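Local coordinates for BH2621 protein (Bacillus halodurans, PDB 2QML) that is of unknown function but belongs to the GNAT acetyltransferase family and is probably an N-acyltransferase of siderophore biosynthesis, at residues E92-I95 against A96-P100; P53-D56 against Y57-L61; V169-P172 against D173-G176. All blocks are in the same frame, centred on the assembly; numbering follows the deposited sequence.

Contact 1: E92-I95 against A96-P100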
ATOM      1  N   GLU A  92     -10.465 -12.506   2.239  1.00 27.75           N
ATOM      2  CA  GLU A  92      -9.960 -13.036   3.497  1.00 30.66           C
ATOM      3  C   GLU A  92      -9.580 -11.953   4.514  1.00 31.26           C
ATOM      4  O   GLU A  92      -8.928 -12.239   5.506  1.00 32.84           O
ATOM      5  CB  GLU A  92      -8.757 -13.981   3.198  1.00 34.28           C
ATOM      6  CG  GLU A  92      -9.115 -15.280   2.430  1.00 37.87           C
ATOM      7  CD  GLU A  92      -9.068 -15.101   0.894  1.00 46.54           C
ATOM      8  N   ASP A  93     -10.030 -10.719   4.273  1.00 27.75           N
ATOM      9  CA  ASP A  93      -9.685  -9.603   5.075  1.00 24.81           C
ATOM     10  C   ASP A  93     -10.911  -9.060   5.820  1.00 24.24           C
ATOM     11  O   ASP A  93     -12.047  -9.263   5.372  1.00 24.43           O
ATOM     12  CB  ASP A  93      -9.148  -8.499   4.177  1.00 22.91           C
ATOM     13  CG  ASP A  93      -8.441  -7.435   4.957  1.00 31.36           C
ATOM     14  OD1 ASP A  93      -7.261  -7.705   5.310  1.00 31.23           O
ATOM     15  OD2 ASP A  93      -9.034  -6.351   5.198  1.00 28.21           O
ATOM     16  N   ILE A  94     -10.662  -8.365   6.924  1.00 23.80           N
ATOM     17  CA  ILE A  94     -11.721  -7.720   7.707  1.00 25.08           C
ATOM     18  C   ILE A  94     -12.574  -6.772   6.853  1.00 24.10           C
ATOM     19  O   ILE A  94     -13.787  -6.658   7.061  1.00 25.90           O
ATOM     20  CB  ILE A  94     -11.142  -7.008   8.972  1.00 27.74           C
ATOM     21  CG1 ILE A  94     -12.277  -6.558   9.890  1.00 31.32           C
ATOM     22  CG2 ILE A  94     -10.202  -5.825   8.625  1.00 25.80           C
ATOM     23  CD1 ILE A  94     -11.768  -5.942  11.147  1.00 31.28           C
ATOM     24  N   ILE A  95     -11.982  -6.155   5.836  1.00 21.55           N
ATOM     25  CA  ILE A  95     -12.746  -5.138   5.068  1.00 23.23           C
ATOM     26  C   ILE A  95     -13.895  -5.773   4.246  1.00 22.96           C
ATOM     27  O   ILE A  95     -14.847  -5.075   3.914  1.00 23.26           O
ATOM     28  CB  ILE A  95     -11.831  -4.275   4.175  1.00 22.39           C
ATOM     29  CG1 ILE A  95     -12.481  -2.936   3.777  1.00 24.40           C
ATOM     30  CG2 ILE A  95     -11.372  -5.074   2.905  1.00 22.20           C
ATOM     31  CD1 ILE A  95     -12.959  -2.057   4.900  1.00 21.77           C
ATOM     32  N   ALA A  96     -13.840  -7.090   3.969  1.00 21.01           N
ATOM     33  CA  ALA A  96     -14.899  -7.820   3.269  1.00 23.84           C
ATOM     34  C   ALA A  96     -16.259  -7.666   3.959  1.00 22.73           C
ATOM     35  O   ALA A  96     -17.278  -7.790   3.339  1.00 23.71           O
ATOM     36  CB  ALA A  96     -14.561  -9.321   3.132  1.00 22.67           C
ATOM     37  N   ASN A  97     -16.258  -7.477   5.259  1.00 24.00           N
ATOM     38  CA  ASN A  97     -17.498  -7.307   6.018  1.00 23.78           C
ATOM     39  C   ASN A  97     -18.225  -5.985   5.805  1.00 23.11           C
ATOM     40  O   ASN A  97     -19.349  -5.840   6.246  1.00 25.12           O
ATOM     41  CB  ASN A  97     -17.185  -7.415   7.502  1.00 24.85           C
ATOM     42  CG  ASN A  97     -16.603  -8.743   7.870  1.00 31.68           C
ATOM     43  OD1 ASN A  97     -17.204  -9.775   7.636  1.00 36.62           O
ATOM     44  ND2 ASN A  97     -15.400  -8.728   8.391  1.00 36.32           N
ATOM     45  N   TYR A  98     -17.598  -5.029   5.143  1.00 21.82           N
ATOM     46  CA  TYR A  98     -18.137  -3.671   5.039  1.00 20.84           C
ATOM     47  C   TYR A  98     -18.728  -3.258   3.704  1.00 23.19           C
ATOM     48  O   TYR A  98     -19.289  -2.168   3.611  1.00 24.96           O
ATOM     49  CB  TYR A  98     -17.016  -2.697   5.431  1.00 21.81           C
ATOM     50  CG  TYR A  98     -16.625  -2.815   6.875  1.00 21.34           C
ATOM     51  CD1 TYR A  98     -15.742  -3.788   7.297  1.00 22.76           C
ATOM     52  CD2 TYR A  98     -17.162  -1.975   7.836  1.00 23.81           C
ATOM     53  CE1 TYR A  98     -15.400  -3.927   8.615  1.00 26.07           C
ATOM     54  CE2 TYR A  98     -16.814  -2.099   9.155  1.00 23.77           C
ATOM     55  CZ  TYR A  98     -15.940  -3.082   9.541  1.00 24.04           C
ATOM     56  OH  TYR A  98     -15.560  -3.211  10.837  1.00 27.15           O
ATOM     57  N   TYR A  99     -18.594  -4.080   2.664  1.00 21.32           N
ATOM     58  CA  TYR A  99     -19.143  -3.739   1.382  1.00 21.29           C
ATOM     59  C   TYR A  99     -19.324  -5.062   0.592  1.00 22.49           C
ATOM     60  O   TYR A  99     -18.749  -6.075   0.967  1.00 22.46           O
ATOM     61  CB  TYR A  99     -18.246  -2.709   0.653  1.00 20.99           C
ATOM     62  CG  TYR A  99     -17.069  -3.318  -0.056  1.00 17.83           C
ATOM     63  CD1 TYR A  99     -15.917  -3.645   0.633  1.00 20.43           C
ATOM     64  CD2 TYR A  99     -17.090  -3.523  -1.451  1.00 19.17           C
ATOM     65  CE1 TYR A  99     -14.794  -4.250  -0.075  1.00 21.50           C
ATOM     66  CE2 TYR A  99     -16.048  -4.101  -2.125  1.00 22.83           C
ATOM     67  CZ  TYR A  99     -14.896  -4.465  -1.441  1.00 18.57           C
ATOM     68  OH  TYR A  99     -13.815  -5.039  -2.133  1.00 22.30           O
ATOM     69  N   PRO A 100     -20.163  -5.068  -0.462  1.00 24.40           N
ATOM     70  CA  PRO A 100     -20.433  -6.271  -1.278  1.00 25.95           C
ATOM     71  C   PRO A 100     -19.282  -6.542  -2.248  1.00 23.65           C
ATOM     72  O   PRO A 100     -19.361  -6.289  -3.441  1.00 27.65           O
ATOM     73  CB  PRO A 100     -21.747  -5.920  -1.982  1.00 25.16           C
ATOM     74  CG  PRO A 100     -21.726  -4.474  -2.114  1.00 27.44           C
ATOM     75  CD  PRO A 100     -20.990  -3.927  -0.923  1.00 26.07           C
TER

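Contact 2: P53-D56 against Y57-L61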
ATOM      1  N   PRO A  53       7.824  -2.966  21.325  1.00 20.71           N
ATOM      2  CA  PRO A  53       9.158  -3.542  21.492  1.00 20.35           C
ATOM      3  C   PRO A  53       9.541  -4.438  20.323  1.00 20.87           C
ATOM      4  O   PRO A  53       8.668  -5.100  19.692  1.00 20.50           O
ATOM      5  CB  PRO A  53       9.042  -4.309  22.814  1.00 20.67           C
ATOM      6  CG  PRO A  53       8.002  -3.571  23.538  1.00 20.66           C
ATOM      7  CD  PRO A  53       6.990  -3.215  22.512  1.00 21.91           C
ATOM      8  N   LEU A  54      10.831  -4.412  19.990  1.00 20.10           N
ATOM      9  CA  LEU A  54      11.385  -5.222  18.902  1.00 20.79           C
ATOM     10  C   LEU A  54      10.991  -6.723  19.027  1.00 21.65           C
ATOM     11  O   LEU A  54      10.599  -7.306  18.035  1.00 20.27           O
ATOM     12  CB  LEU A  54      12.909  -5.046  18.855  1.00 22.13           C
ATOM     13  CG  LEU A  54      13.616  -5.798  17.732  1.00 24.25           C
ATOM     14  CD1 LEU A  54      13.124  -5.324  16.356  1.00 22.53           C
ATOM     15  CD2 LEU A  54      15.122  -5.669  17.890  1.00 23.49           C
ATOM     16  N   VAL A  55      11.010  -7.286  20.240  1.00 22.27           N
ATOM     17  CA  VAL A  55      10.652  -8.679  20.452  1.00 22.85           C
ATOM     18  C   VAL A  55       9.225  -8.973  19.962  1.00 21.88           C
ATOM     19  O   VAL A  55       8.968  -9.988  19.327  1.00 20.61           O
ATOM     20  CB  VAL A  55      10.869  -9.121  21.960  1.00 21.58           C
ATOM     21  CG1 VAL A  55       9.923  -8.411  22.943  1.00 20.63           C
ATOM     22  CG2 VAL A  55      10.717 -10.623  22.084  1.00 25.35           C
ATOM     23  N   ASP A  56       8.319  -8.058  20.238  1.00 21.11           N
ATOM     24  CA  ASP A  56       6.930  -8.210  19.821  1.00 20.95           C
ATOM     25  C   ASP A  56       6.796  -7.977  18.328  1.00 21.98           C
ATOM     26  O   ASP A  56       6.059  -8.726  17.649  1.00 20.85           O
ATOM     27  CB  ASP A  56       6.071  -7.244  20.558  1.00 19.95           C
ATOM     28  CG  ASP A  56       6.077  -7.504  22.051  1.00 19.76           C
ATOM     29  OD1 ASP A  56       6.098  -8.683  22.525  1.00 22.92           O
ATOM     30  OD2 ASP A  56       6.093  -6.463  22.763  1.00 25.96           O
ATOM     31  N   TYR A  57       7.456  -6.929  17.817  1.00 21.38           N
ATOM     32  CA  TYR A  57       7.400  -6.648  16.388  1.00 20.74           C
ATOM     33  C   TYR A  57       7.890  -7.865  15.591  1.00 21.73           C
ATOM     34  O   TYR A  57       7.281  -8.204  14.595  1.00 20.94           O
ATOM     35  CB  TYR A  57       8.120  -5.327  15.974  1.00 19.56           C
ATOM     36  CG  TYR A  57       7.785  -5.013  14.533  1.00 18.94           C
ATOM     37  CD1 TYR A  57       6.528  -4.554  14.166  1.00 22.92           C
ATOM     38  CD2 TYR A  57       8.722  -5.271  13.529  1.00 19.27           C
ATOM     39  CE1 TYR A  57       6.226  -4.325  12.851  1.00 22.37           C
ATOM     40  CE2 TYR A  57       8.411  -5.075  12.219  1.00 22.99           C
ATOM     41  CZ  TYR A  57       7.167  -4.602  11.888  1.00 22.91           C
ATOM     42  OH  TYR A  57       6.917  -4.452  10.567  1.00 23.03           O
ATOM     43  N   LYS A  58       8.948  -8.523  16.048  1.00 22.00           N
ATOM     44  CA  LYS A  58       9.448  -9.752  15.417  1.00 22.10           C
ATOM     45  C   LYS A  58       8.347 -10.834  15.304  1.00 22.28           C
ATOM     46  O   LYS A  58       8.126 -11.406  14.219  1.00 22.10           O
ATOM     47  CB  LYS A  58      10.666 -10.286  16.197  1.00 21.69           C
ATOM     48  CG  LYS A  58      11.933  -9.523  15.952  1.00 29.06           C
ATOM     49  CD  LYS A  58      13.140 -10.115  16.753  1.00 32.82           C
ATOM     50  CE  LYS A  58      14.448  -9.351  16.475  1.00 33.87           C
ATOM     51  NZ  LYS A  58      15.560  -9.755  17.390  1.00 35.54           N
ATOM     52  N   LYS A  59       7.632 -11.061  16.402  0.50 20.45           N
ATOM     53  CA  LYS A  59       6.562 -12.064  16.462  0.50 22.15           C
ATOM     54  C   LYS A  59       5.422 -11.678  15.518  0.50 22.57           C
ATOM     55  O   LYS A  59       4.814 -12.535  14.881  0.50 20.70           O
ATOM     56  CB  LYS A  59       6.031 -12.264  17.906  0.50 21.98           C
ATOM     57  CG  LYS A  59       7.045 -12.660  19.013  0.50 30.35           C
ATOM     58  CD  LYS A  59       6.352 -13.046  20.369  0.50 26.26           C
ATOM     59  CE  LYS A  59       7.307 -13.063  21.622  0.50 29.10           C
ATOM     60  NZ  LYS A  59       6.639 -13.582  22.878  0.50 20.84           N
ATOM     61  N   HIS A  60       5.095 -10.397  15.473  1.00 20.64           N
ATOM     62  CA  HIS A  60       4.078  -9.928  14.558  1.00 19.26           C
ATOM     63  C   HIS A  60       4.494 -10.091  13.090  1.00 21.93           C
ATOM     64  O   HIS A  60       3.718 -10.577  12.268  1.00 20.22           O
ATOM     65  CB  HIS A  60       3.729  -8.467  14.857  1.00 19.01           C
ATOM     66  CG  HIS A  60       3.001  -7.797  13.729  1.00 19.79           C
ATOM     67  ND1 HIS A  60       1.690  -8.075  13.438  1.00 24.67           N
ATOM     68  CD2 HIS A  60       3.412  -6.880  12.822  1.00 24.20           C
ATOM     69  CE1 HIS A  60       1.343  -7.383  12.366  1.00 23.97           C
ATOM     70  NE2 HIS A  60       2.351  -6.621  12.007  1.00 26.14           N
ATOM     71  N   LEU A  61       5.692  -9.647  12.764  1.00 21.51           N
ATOM     72  CA  LEU A  61       6.160  -9.743  11.397  1.00 22.24           C
ATOM     73  C   LEU A  61       6.188 -11.200  10.939  1.00 22.53           C
ATOM     74  O   LEU A  61       5.739 -11.518   9.827  1.00 22.70           O
ATOM     75  CB  LEU A  61       7.538  -9.085  11.263  1.00 23.54           C
ATOM     76  CG  LEU A  61       8.060  -8.982   9.821  1.00 24.09           C
ATOM     77  CD1 LEU A  61       7.099  -8.168   8.972  1.00 26.41           C
ATOM     78  CD2 LEU A  61       9.521  -8.411   9.756  1.00 21.99           C
TER

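Contact 3: V169-P172 against D173-G176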
ATOM      1  N   VAL A 169     -15.898   3.433   7.416  1.00 20.60           N
ATOM      2  CA  VAL A 169     -15.952   2.086   7.968  1.00 19.80           C
ATOM      3  C   VAL A 169     -15.407   2.099   9.412  1.00 18.70           C
ATOM      4  O   VAL A 169     -14.287   2.561   9.660  1.00 21.78           O
ATOM      5  CB  VAL A 169     -15.199   1.077   7.068  1.00 18.77           C
ATOM      6  CG1 VAL A 169     -15.917   0.881   5.732  1.00 20.38           C
ATOM      7  CG2 VAL A 169     -13.744   1.520   6.776  1.00 22.83           C
ATOM      8  N   GLU A 170     -16.261   1.674  10.310  1.00 21.79           N
ATOM      9  CA  GLU A 170     -15.957   1.558  11.734  1.00 19.93           C
ATOM     10  C   GLU A 170     -15.199   0.272  11.965  1.00 23.38           C
ATOM     11  O   GLU A 170     -15.800  -0.762  12.154  1.00 23.19           O
ATOM     12  CB  GLU A 170     -17.245   1.550  12.555  1.00 24.76           C
ATOM     13  CG  GLU A 170     -17.846   2.870  12.705  1.00 29.85           C
ATOM     14  CD  GLU A 170     -17.512   3.458  14.062  1.00 37.65           C
ATOM     15  OE1 GLU A 170     -16.370   3.318  14.543  1.00 41.83           O
ATOM     16  OE2 GLU A 170     -18.408   4.017  14.654  1.00 30.76           O
ATOM     17  N   LEU A 171     -13.881   0.335  11.866  1.00 22.53           N
ATOM     18  CA  LEU A 171     -13.007  -0.817  12.002  1.00 21.80           C
ATOM     19  C   LEU A 171     -12.568  -0.883  13.469  1.00 22.14           C
ATOM     20  O   LEU A 171     -12.726   0.074  14.210  1.00 21.68           O
ATOM     21  CB  LEU A 171     -11.823  -0.660  11.064  1.00 21.63           C
ATOM     22  CG  LEU A 171     -12.138  -0.778   9.565  1.00 24.43           C
ATOM     23  CD1 LEU A 171     -11.009  -0.124   8.773  1.00 23.57           C
ATOM     24  CD2 LEU A 171     -12.397  -2.219   9.163  1.00 26.31           C
ATOM     25  N   PRO A 172     -12.016  -2.032  13.908  1.00 26.16           N
ATOM     26  CA  PRO A 172     -11.575  -2.127  15.314  1.00 26.50           C
ATOM     27  C   PRO A 172     -10.537  -1.058  15.699  1.00 22.48           C
ATOM     28  O   PRO A 172     -10.601  -0.535  16.791  1.00 23.94           O
ATOM     29  CB  PRO A 172     -10.994  -3.546  15.397  1.00 27.72           C
ATOM     30  CG  PRO A 172     -11.613  -4.301  14.308  1.00 30.29           C
ATOM     31  CD  PRO A 172     -11.884  -3.311  13.202  1.00 26.36           C
ATOM     32  N   ASP A 173      -9.672  -0.686  14.761  1.00 25.79           N
ATOM     33  CA  ASP A 173      -8.581   0.229  15.035  1.00 27.61           C
ATOM     34  C   ASP A 173      -8.714   1.670  14.604  1.00 29.84           C
ATOM     35  O   ASP A 173      -7.868   2.508  14.957  1.00 32.54           O
ATOM     36  CB  ASP A 173      -7.301  -0.315  14.359  1.00 29.81           C
ATOM     37  CG  ASP A 173      -7.440  -0.488  12.837  1.00 35.73           C
ATOM     38  OD1 ASP A 173      -8.490  -0.952  12.312  1.00 28.42           O
ATOM     39  OD2 ASP A 173      -6.440  -0.215  12.144  1.00 43.31           O
ATOM     40  N   LYS A 174      -9.768   1.974  13.868  1.00 26.81           N
ATOM     41  CA  LYS A 174      -9.918   3.310  13.347  1.00 24.79           C
ATOM     42  C   LYS A 174     -11.279   3.476  12.700  1.00 21.55           C
ATOM     43  O   LYS A 174     -11.968   2.490  12.449  1.00 21.29           O
ATOM     44  CB  LYS A 174      -8.881   3.572  12.233  1.00 24.44           C
ATOM     45  CG  LYS A 174      -8.928   2.611  11.091  1.00 23.30           C
ATOM     46  CD  LYS A 174      -7.842   2.847  10.038  1.00 26.06           C
ATOM     47  CE  LYS A 174      -7.718   1.701   9.088  1.00 26.38           C
ATOM     48  NZ  LYS A 174      -6.662   1.828   8.051  1.00 24.33           N
ATOM     49  N   ILE A 175     -11.610   4.710  12.390  1.00 21.64           N
ATOM     50  CA  ILE A 175     -12.680   4.962  11.453  1.00 23.03           C
ATOM     51  C   ILE A 175     -11.939   5.227  10.127  1.00 21.01           C
ATOM     52  O   ILE A 175     -11.254   6.217   9.979  1.00 21.66           O
ATOM     53  CB  ILE A 175     -13.628   6.097  11.808  1.00 22.05           C
ATOM     54  CG1 ILE A 175     -14.296   5.857  13.171  1.00 23.42           C
ATOM     55  CG2 ILE A 175     -14.710   6.243  10.695  1.00 21.21           C
ATOM     56  CD1 ILE A 175     -15.206   6.981  13.630  1.00 22.59           C
ATOM     57  N   GLY A 176     -12.067   4.303   9.194  1.00 21.22           N
ATOM     58  CA  GLY A 176     -11.456   4.441   7.903  1.00 19.68           C
ATOM     59  C   GLY A 176     -12.425   5.045   6.906  1.00 18.79           C
ATOM     60  O   GLY A 176     -13.621   5.147   7.197  1.00 20.43           O
TER

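Contact 1: E92-I95 against A96-P100
I95 and Y98 cross at about a right angle, three residues apart. The end of I95 does the touching: its CD1 lies 4.1 Å from Y98 CD1 and about as close to the CB of that tyrosine. CG1 of I95 stands anti to the backbone N (chi1 -159°), and the chain then turns at chi2 to send CD1 across to Y98. The tyrosine ring presents one edge to the backbone before it. I94 O and I95 O both lie near the ring plane at that edge, with I94 O 3.5 Å from Y98 CD1. The far end of the ring is held by a hydrogen bond from Y98 OH to the backbone O of E170.

I94 and N97 also cross at about a right angle. Here the amide does the work. N97 ND2 gives a weak, bent hydrogen bond of 2.9 Å to I94 O, which also accepts from N97 N at 3.2 Å. One carbonyl oxygen thus takes two donors from the same residue.

The frame is a short 3-10 turn, residues 94-97, in the loop between strands 80-89 and 106-112. Its bonds run from each residue to the third one before: A96 N to D93 O, N97 N to I94 O and Y98 N to I95 O. D93 opens the turn with an Asx turn. Its OD2 accepts from I95 N at 3.0 Å, on the anti side of the carboxylate and 29° out of its plane. OD1 of the same carboxylate is bonded to H69 NE2, a second tie on D93. Y99 brings the CD1 side of its ring obliquely to I95 O, 3.7 Å away, while its OH bonds D105.

Contact 2: P53-D56 against Y57-L61
L54 to L61 form the first turns of helix 54-65, with P53 at the N-cap position and i to i+4 backbone bonds following it, one of them weak. Y57 N to P53 O, K58 N to L54 O and H60 N to D56 O are each 2.9 Å long. The weak one, from K59 N to V55 O, measures 3.4 Å. L61 N continues the series by bonding Y57 O.

L54 and K58 make the main side-chain contact, one turn apart. L54 CG is anti to its own backbone N (chi1 -178°), which swings the branched end of the leucine along the helix surface to the lysine. K58 is extended beyond CG, and its aliphatic chain runs past the leucine at a slant. K58 CE lies 3.9 Å from L54 CG, and L54 CD2 reaches the same methylene. Nearer the backbone, K58 CG sits 3.3 Å from L54 O. The next lysine, K59, was modelled in two conformers. In one of them its chain runs past V55 O, a contact that stays doubtful.

Y57 is buried. Its side chain touches L35 of helix 32-38, and M39 and I52 in loops. L54 lies against that same helix at D33 and H36, and K58 touches it at V32. Further along, L61 is buried too and meets V27 in a loop.

Contact 3: V169-P172 against D173-G176
L171 CG stands anti to its carbonyl carbon (chi1 -70°), and K174 CG lies between its own backbone N and carbonyl carbon (chi1 57°). With these torsions the two side chains run side by side in the same direction. L171 CD1 touches K174 CE at 3.8 Å. The lysine is extended beyond CG, and its NZ goes on to a salt bridge with E146.

E170 and I175 also lie side by side. The glutamate chain bends at chi2, which brings OE1 alongside the isoleucine, 3.6 Å from I175 CG1. The two residues form an antiparallel non-hydrogen-bonded pair. V169 and G176 form the hydrogen-bonded pair next to it. Their bonds are V169 N to G176 O and G176 N to V169 O, both 2.9 Å. L171 N then bonds K174 O at 2.9 Å. P172 and D173 complete the reversal, and E170 is the centre of an inverse gamma turn. The CB of L171 also meets D173 OD1 at 3.6 Å.

This is the turn of the hairpin joining strands 164-170 and 175-182. Strand 164-170 is an outermost strand of the mixed sheet, and 175-182 lies between it and strand 142-145. Backbone bonds join I175 to R149, and Y98 covers V169 and L171.

Overall arrangement
Along the chain the order is contact 2, contact 1, contact 3. Contacts 1 and 3 are neighbours, their centres 12 Å apart. The 3-10 turn before strand 106-112 sits on the hairpin of strands 164-170 and 175-182, where the first of these ends and the second begins. I94 packs on P172 there, I94 CD1 lying 3.3 Å from P172 CD. Contact 2 stands apart on helix 54-65. Its centre is about 26 Å from that of contact 1 and 23 Å from that of contact 3, with nearest atoms about 11 Å away in each case. The 3-10 turn and the hairpin end thus meet in one patch, while the helix start lies apart, against helix 32-38.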